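Local coordinates for protein globin (Bacillus anthracis, PDB 5V3T) that binds heme as a group II truncated hemoglobin and probably takes up oxygen or other small ligands at the heme iron, at residues V22-S27 against M98-V103. Sequence-based numbering, arbitrary orientation.
With CYN (cyanide ion), chain D.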
loop_
_atom_site.group_PDB
_atom_site.type_symbol
_atom_site.label_atom_id
_atom_site.label_comp_id
_atom_site.label_asym_id
_atom_site.label_seq_id
_atom_site.Cartn_x
_atom_site.Cartn_y
_atom_site.Cartn_z
ATOM N N VAL A 22 -15.480 0.786 -11.216
ATOM C CA VAL A 22 -14.753 0.801 -9.956
ATOM C C VAL A 22 -15.696 0.641 -8.764
ATOM O O VAL A 22 -15.393 -0.103 -7.825
ATOM C CB VAL A 22 -13.925 2.094 -9.828
ATOM C CG1 VAL A 22 -13.310 2.234 -8.427
ATOM C CG2 VAL A 22 -12.841 2.091 -10.887
ATOM N N ASP A 23 -16.857 1.289 -8.820
ATOM C CA ASP A 23 -17.848 1.114 -7.761
ATOM C C ASP A 23 -18.277 -0.353 -7.703
ATOM O O ASP A 23 -18.392 -0.939 -6.621
ATOM C CB ASP A 23 -19.048 2.035 -7.981
ATOM C CG ASP A 23 -18.736 3.483 -7.636
ATOM O OD1 ASP A 23 -17.714 3.732 -6.964
ATOM O OD2 ASP A 23 -19.502 4.378 -8.045
ATOM N N THR A 24 -18.495 -0.950 -8.873
ATOM C CA THR A 24 -18.860 -2.365 -8.955
ATOM C C THR A 24 -17.703 -3.248 -8.473
ATOM O O THR A 24 -17.911 -4.190 -7.702
ATOM C CB THR A 24 -19.254 -2.757 -10.389
ATOM O OG1 THR A 24 -20.392 -1.980 -10.779
ATOM C CG2 THR A 24 -19.589 -4.245 -10.493
ATOM N N PHE A 25 -16.493 -2.937 -8.932
ATOM C CA PHE A 25 -15.301 -3.683 -8.525
ATOM C C PHE A 25 -15.192 -3.807 -7.009
ATOM O O PHE A 25 -15.091 -4.921 -6.470
ATOM C CB PHE A 25 -14.032 -3.025 -9.084
ATOM C CG PHE A 25 -12.761 -3.670 -8.597
ATOM C CD1 PHE A 25 -12.487 -5.006 -8.888
ATOM C CD2 PHE A 25 -11.856 -2.957 -7.830
ATOM C CE1 PHE A 25 -11.323 -5.600 -8.452
ATOM C CE2 PHE A 25 -10.695 -3.558 -7.377
ATOM C CZ PHE A 25 -10.434 -4.890 -7.679
ATOM N N TYR A 26 -15.244 -2.674 -6.312
ATOM C CA TYR A 26 -15.068 -2.689 -4.862
ATOM C C TYR A 26 -16.247 -3.269 -4.123
ATOM O O TYR A 26 -16.128 -3.638 -2.954
ATOM C CB TYR A 26 -14.767 -1.289 -4.345
ATOM C CG TYR A 26 -13.340 -0.957 -4.619
ATOM C CD1 TYR A 26 -12.315 -1.690 -4.016
ATOM C CD2 TYR A 26 -13.006 0.048 -5.495
ATOM C CE1 TYR A 26 -11.005 -1.411 -4.273
ATOM C CE2 TYR A 26 -11.702 0.326 -5.762
ATOM C CZ TYR A 26 -10.712 -0.399 -5.145
ATOM O OH TYR A 26 -9.435 -0.078 -5.432
ATOM N N SER A 27 -17.386 -3.340 -4.796
ATOM C CA SER A 27 -18.498 -4.111 -4.267
ATOM C C SER A 27 -18.050 -5.572 -4.156
ATOM O O SER A 27 -18.244 -6.202 -3.119
ATOM C CB SER A 27 -19.746 -3.970 -5.152
ATOM O OG SER A 27 -20.866 -4.631 -4.581
ATOM N N MET A 98 -16.113 -6.166 -14.834
ATOM C CA MET A 98 -16.119 -5.896 -16.259
ATOM C C MET A 98 -17.321 -6.558 -16.932
ATOM O O MET A 98 -17.941 -5.966 -17.812
ATOM C CB MET A 98 -14.827 -6.375 -16.916
ATOM C CG MET A 98 -13.607 -5.491 -16.628
ATOM S SD MET A 98 -12.122 -6.185 -17.379
ATOM C CE MET A 98 -11.068 -4.732 -17.334
ATOM N N ASP A 99 -17.624 -7.795 -16.538
ATOM C CA ASP A 99 -18.809 -8.467 -17.038
ATOM C C ASP A 99 -20.050 -7.630 -16.718
ATOM O O ASP A 99 -20.844 -7.307 -17.605
ATOM C CB ASP A 99 -18.932 -9.874 -16.440
ATOM C CG ASP A 99 -17.946 -10.858 -17.053
ATOM O OD1 ASP A 99 -17.282 -10.502 -18.051
ATOM O OD2 ASP A 99 -17.842 -11.994 -16.544
ATOM N N ASP A 100 -20.177 -7.227 -15.460
ATOM C CA ASP A 100 -21.356 -6.499 -15.003
ATOM C C ASP A 100 -21.474 -5.140 -15.688
ATOM O O ASP A 100 -22.571 -4.629 -15.893
ATOM C CB ASP A 100 -21.276 -6.267 -13.503
ATOM C CG ASP A 100 -21.546 -7.527 -12.690
ATOM O OD1 ASP A 100 -21.757 -8.608 -13.277
ATOM O OD2 ASP A 100 -21.487 -7.423 -11.453
ATOM N N THR A 101 -20.341 -4.563 -16.051
ATOM C CA THR A 101 -20.369 -3.225 -16.616
ATOM C C THR A 101 -20.371 -3.249 -18.137
ATOM O O THR A 101 -20.418 -2.193 -18.771
ATOM C CB THR A 101 -19.176 -2.392 -16.119
ATOM O OG1 THR A 101 -17.962 -3.058 -16.458
ATOM C CG2 THR A 101 -19.243 -2.250 -14.619
ATOM N N GLY A 102 -20.315 -4.448 -18.722
ATOM C CA GLY A 102 -20.436 -4.598 -20.166
ATOM C C GLY A 102 -19.173 -4.276 -20.956
ATOM O O GLY A 102 -19.228 -3.834 -22.104
ATOM N N VAL A 103 -18.028 -4.509 -20.340
ATOM C CA VAL A 103 -16.737 -4.268 -20.992
ATOM C C VAL A 103 -16.273 -5.513 -21.753
ATOM O O VAL A 103 -16.029 -6.573 -21.158
ATOM C CB VAL A 103 -15.685 -3.847 -19.957
ATOM C CG1 VAL A 103 -14.341 -3.618 -20.637
ATOM C CG2 VAL A 103 -16.157 -2.595 -19.222
HETATM C C CYN D . -6.113 -1.849 -4.986
HETATM N N CYN D . -7.267 -1.929 -5.073
#
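T24 of helix 14-31 meets D100 and T101 in the last turn of helix 84-101, a light surface contact between two helices of the truncated globin fold that buries 107 Å² in all. T24 illustrates how a branched side chain on a helix flank divides its work. Its CB points at the neighbouring helix. With OG1 beside the backbone N (chi1 -61°), the methyl CG2 lies anti to that N and reaches D100, 3.8 Å from its carboxylate OD2 and 4.0 Å from its CB. The hydroxyl OG1 bonds back to the carbonyl of I20 one turn earlier, and also lies 4.0 Å from T101 CG2. The two threonine side chains run antiparallel alongside each other, and T101 likewise turns its hydroxyl home, onto the carbonyl of A97. With D100 OD2 hydrogen-bonded to Y28 OH, the two hydroxyls and this carboxylate oxygen each have a hydrogen-bond partner, and the direct touches are van der Waals. Just beyond T101, G102 takes a positive phi of 79° in a Schellman motif that closes the helix, with V103 N bonded to M98 O at 2.9 Å. Y26, two residues on from T24, points into the distal heme pocket: F25 CD2 covers one face of its ring, and Y26 OH, also bonded by Q50 NE2, donates to the cyanide N at 2.9 Å.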